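Local coordinates for protein sialyltransferase 0160 (PDB 4R84) that probably transfers sialic acid from CMP-Neu5Ac to galactose-ended glycans, as a glycosyltransferase of the GT-B structural group, at residues 354-359 with 399-404. Residues are numbered along the deposited sequence; the frame is centred on the assembly and turned at random.
With CA (calcium ion), chain F.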
ATOM      1  N   SER A 354      -8.579  16.504 -27.663  1.00 30.99           N
ATOM      2  CA  SER A 354      -8.273  17.890 -28.025  1.00 32.59           C
ATOM      3  C   SER A 354      -6.797  18.170 -27.726  1.00 32.46           C
ATOM      4  O   SER A 354      -6.250  17.647 -26.767  1.00 26.86           O
ATOM      5  CB  SER A 354      -9.180  18.855 -27.261  1.00 32.38           C
ATOM      6  OG  SER A 354      -8.672  20.184 -27.272  1.00 34.99           O
ATOM      7  N   PRO A 355      -6.136  19.000 -28.546  1.00 34.92           N
ATOM      8  CA  PRO A 355      -4.699  19.195 -28.315  1.00 31.53           C
ATOM      9  C   PRO A 355      -4.383  20.099 -27.111  1.00 29.72           C
ATOM     10  O   PRO A 355      -3.215  20.223 -26.743  1.00 36.56           O
ATOM     11  CB  PRO A 355      -4.227  19.832 -29.622  1.00 29.34           C
ATOM     12  CG  PRO A 355      -5.429  20.578 -30.103  1.00 36.08           C
ATOM     13  CD  PRO A 355      -6.608  19.714 -29.742  1.00 32.63           C
ATOM     14  N   LEU A 356      -5.396  20.694 -26.493  1.00 28.26           N
ATOM     15  CA  LEU A 356      -5.167  21.494 -25.290  1.00 27.65           C
ATOM     16  C   LEU A 356      -4.657  20.661 -24.118  1.00 30.85           C
ATOM     17  O   LEU A 356      -4.964  19.483 -24.017  1.00 29.72           O
ATOM     18  CB  LEU A 356      -6.440  22.218 -24.850  1.00 26.89           C
ATOM     19  CG  LEU A 356      -6.915  23.380 -25.723  1.00 28.52           C
ATOM     20  CD1 LEU A 356      -8.143  24.031 -25.077  1.00 35.72           C
ATOM     21  CD2 LEU A 356      -5.785  24.374 -25.891  1.00 37.25           C
ATOM     22  N   PRO A 357      -3.873  21.287 -23.223  1.00 28.62           N
ATOM     23  CA  PRO A 357      -3.498  20.615 -21.979  1.00 26.43           C
ATOM     24  C   PRO A 357      -4.736  20.345 -21.149  1.00 25.76           C
ATOM     25  O   PRO A 357      -5.789  20.960 -21.356  1.00 24.43           O
ATOM     26  CB  PRO A 357      -2.570  21.617 -21.289  1.00 25.95           C
ATOM     27  CG  PRO A 357      -2.946  22.955 -21.886  1.00 27.56           C
ATOM     28  CD  PRO A 357      -3.335  22.661 -23.302  1.00 28.35           C
ATOM     29  N   ASN A 358      -4.608  19.423 -20.206  1.00 23.84           N
ATOM     30  CA  ASN A 358      -5.761  18.884 -19.503  1.00 21.12           C
ATOM     31  C   ASN A 358      -5.869  19.325 -18.043  1.00 21.16           C
ATOM     32  O   ASN A 358      -4.890  19.316 -17.299  1.00 24.53           O
ATOM     33  CB  ASN A 358      -5.708  17.354 -19.627  1.00 19.70           C
ATOM     34  CG  ASN A 358      -5.594  16.916 -21.087  1.00 21.33           C
ATOM     35  OD1 ASN A 358      -6.434  17.291 -21.905  1.00 23.94           O
ATOM     36  ND2 ASN A 358      -4.527  16.188 -21.429  1.00 23.16           N
ATOM     37  N   PHE A 359      -7.082  19.725 -17.662  1.00 18.74           N
ATOM     38  CA  PHE A 359      -7.391  20.206 -16.322  1.00 20.75           C
ATOM     39  C   PHE A 359      -8.438  19.329 -15.692  1.00 21.79           C
ATOM     40  O   PHE A 359      -9.489  19.122 -16.283  1.00 20.12           O
ATOM     41  CB  PHE A 359      -7.883  21.671 -16.390  1.00 21.01           C
ATOM     42  CG  PHE A 359      -8.735  22.127 -15.213  1.00 26.59           C
ATOM     43  CD1 PHE A 359      -8.260  22.086 -13.905  1.00 24.85           C
ATOM     44  CD2 PHE A 359     -10.004  22.657 -15.435  1.00 29.91           C
ATOM     45  CE1 PHE A 359      -9.042  22.541 -12.834  1.00 21.07           C
ATOM     46  CE2 PHE A 359     -10.799  23.118 -14.368  1.00 28.22           C
ATOM     47  CZ  PHE A 359     -10.318  23.053 -13.065  1.00 24.60           C
ATOM     48  N   ASP A 399      -5.605  28.181 -21.550  1.00 31.18           N
ATOM     49  CA  ASP A 399      -6.761  27.381 -21.951  1.00 28.73           C
ATOM     50  C   ASP A 399      -6.503  25.901 -21.735  1.00 29.94           C
ATOM     51  O   ASP A 399      -5.494  25.382 -22.202  1.00 26.92           O
ATOM     52  CB  ASP A 399      -7.123  27.649 -23.415  1.00 27.71           C
ATOM     53  CG  ASP A 399      -7.501  29.094 -23.659  1.00 45.20           C
ATOM     54  OD1 ASP A 399      -8.182  29.679 -22.784  1.00 46.92           O
ATOM     55  OD2 ASP A 399      -7.103  29.646 -24.710  1.00 56.30           O
ATOM     56  N   TYR A 400      -7.419  25.233 -21.030  1.00 26.19           N
ATOM     57  CA  TYR A 400      -7.338  23.787 -20.819  1.00 25.17           C
ATOM     58  C   TYR A 400      -8.597  23.077 -21.312  1.00 27.41           C
ATOM     59  O   TYR A 400      -9.690  23.654 -21.316  1.00 28.28           O
ATOM     60  CB  TYR A 400      -7.181  23.470 -19.333  1.00 23.15           C
ATOM     61  CG  TYR A 400      -5.873  23.857 -18.693  1.00 21.57           C
ATOM     62  CD1 TYR A 400      -5.697  25.139 -18.176  1.00 21.68           C
ATOM     63  CD2 TYR A 400      -4.841  22.937 -18.542  1.00 24.81           C
ATOM     64  CE1 TYR A 400      -4.516  25.507 -17.553  1.00 22.19           C
ATOM     65  CE2 TYR A 400      -3.644  23.298 -17.931  1.00 24.64           C
ATOM     66  CZ  TYR A 400      -3.494  24.580 -17.432  1.00 27.43           C
ATOM     67  OH  TYR A 400      -2.318  24.947 -16.813  1.00 26.67           O
ATOM     68  N   ASP A 401      -8.450  21.815 -21.696  1.00 24.16           N
ATOM     69  CA  ASP A 401      -9.600  20.928 -21.809  1.00 24.08           C
ATOM     70  C   ASP A 401     -10.099  20.564 -20.414  1.00 24.70           C
ATOM     71  O   ASP A 401      -9.293  20.241 -19.529  1.00 22.94           O
ATOM     72  CB  ASP A 401      -9.242  19.657 -22.577  1.00 26.34           C
ATOM     73  CG  ASP A 401      -8.869  19.928 -24.009  1.00 32.28           C
ATOM     74  OD1 ASP A 401      -9.490  20.830 -24.628  1.00 27.72           O
ATOM     75  OD2 ASP A 401      -7.978  19.221 -24.525  1.00 24.42           O
ATOM     76  N   LEU A 402     -11.415  20.608 -20.219  1.00 22.76           N
ATOM     77  CA  LEU A 402     -12.014  20.366 -18.906  1.00 26.77           C
ATOM     78  C   LEU A 402     -12.385  18.907 -18.678  1.00 23.01           C
ATOM     79  O   LEU A 402     -13.004  18.255 -19.522  1.00 24.16           O
ATOM     80  CB  LEU A 402     -13.255  21.241 -18.666  1.00 31.11           C
ATOM     81  CG  LEU A 402     -13.117  22.753 -18.397  1.00 35.94           C
ATOM     82  CD1 LEU A 402     -12.149  23.479 -19.311  1.00 48.07           C
ATOM     83  CD2 LEU A 402     -14.496  23.398 -18.438  1.00 45.31           C
ATOM     84  N   PHE A 403     -11.960  18.422 -17.520  1.00 19.49           N
ATOM     85  CA  PHE A 403     -12.280  17.095 -17.014  1.00 18.76           C
ATOM     86  C   PHE A 403     -12.827  17.249 -15.602  1.00 23.08           C
ATOM     87  O   PHE A 403     -12.416  18.149 -14.860  1.00 23.44           O
ATOM     88  CB  PHE A 403     -11.046  16.194 -17.003  1.00 21.09           C
ATOM     89  CG  PHE A 403     -10.558  15.812 -18.370  1.00 22.45           C
ATOM     90  CD1 PHE A 403      -9.819  16.703 -19.144  1.00 25.96           C
ATOM     91  CD2 PHE A 403     -10.819  14.547 -18.875  1.00 18.95           C
ATOM     92  CE1 PHE A 403      -9.368  16.340 -20.408  1.00 24.54           C
ATOM     93  CE2 PHE A 403     -10.372  14.183 -20.135  1.00 24.29           C
ATOM     94  CZ  PHE A 403      -9.653  15.078 -20.901  1.00 25.31           C
ATOM     95  N   PHE A 404     -13.744  16.370 -15.230  1.00 18.45           N
ATOM     96  CA  PHE A 404     -14.373  16.432 -13.923  1.00 19.81           C
ATOM     97  C   PHE A 404     -14.132  15.153 -13.160  1.00 20.33           C
ATOM     98  O   PHE A 404     -14.453  14.070 -13.648  1.00 26.03           O
ATOM     99  CB  PHE A 404     -15.883  16.673 -14.074  1.00 20.63           C
ATOM    100  CG  PHE A 404     -16.642  16.678 -12.772  1.00 20.18           C
ATOM    101  CD1 PHE A 404     -16.282  17.541 -11.750  1.00 23.32           C
ATOM    102  CD2 PHE A 404     -17.768  15.877 -12.601  1.00 21.22           C
ATOM    103  CE1 PHE A 404     -16.992  17.571 -10.556  1.00 23.78           C
ATOM    104  CE2 PHE A 404     -18.491  15.902 -11.413  1.00 20.06           C
ATOM    105  CZ  PHE A 404     -18.107  16.749 -10.379  1.00 18.73           C
TER
HETATM  106 CA    CA F 502      -6.269  17.549 -24.331  1.00 27.79          CA
HETATM  107  O   HOH W   1      -8.600  16.403 -24.495  1.00 23.19           O
HETATM  108  O   HOH W   2      -3.993  17.057 -24.411  1.00 28.09           O
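Asp401 and the loop 354-357, with Asn358 at the start of its strand, share a calcium ion. Asp401 OD2 binds the metal at 2.4 Å, the carbonyl oxygens of Ser354 and Leu356 and the side-chain OD1 of Asn358 join it, and two waters and the carbonyl of Tyr351 complete seven ligands. The other carboxylate oxygen, Asp401 OD1, accepts a hydrogen bond of 2.8 Å from Ser354 OG through its syn lone pair, which should help to fix the rotation of the carboxylate; OG reaches it by standing anti to the serine's backbone N (chi1 163°). One water ligand also accepts from Ser354 N and the other from Asn358 ND2, each water oxygen lying 3.2 Å from its donor.

Beyond the metal the two strands run parallel. Asp401 N donates to Pro357 O at 2.8 Å. Phe359 then bonds to residues two apart, its N to Asp401 O and its O to Phe403 N, both at 2.9 Å, the usual parallel pattern.

Side chains pack on the two faces of this pair. On the Asn358 face its amide stands almost perpendicular to the Phe403 ring (85°), with Asn358 OD1 3.4 Å from Phe403 CE1, so the ring flanks a calcium ligand. Apolar contacts fill the other face: Phe359 CB rests 3.5 Å from Tyr400 CB, and Leu402 CG approaches the edge of the Phe359 ring. Pro357 lies across the Tyr400 ring's CD2–CE2 side, while Leu356 CD1 reaches over the backbone of Tyr400.

The contact joins the beginnings of the first and last strands of the beta-alpha-beta unit 358-362, 373-388, 401-405, the inner strands of a four-stranded parallel Rossmann-like sheet. Strand 445-447 flanks 358-362 and 425-427 flanks 401-405; the Tyr351 ring meets Phe403 edge-to-face where helix 344-353 leads into the calcium-binding loop.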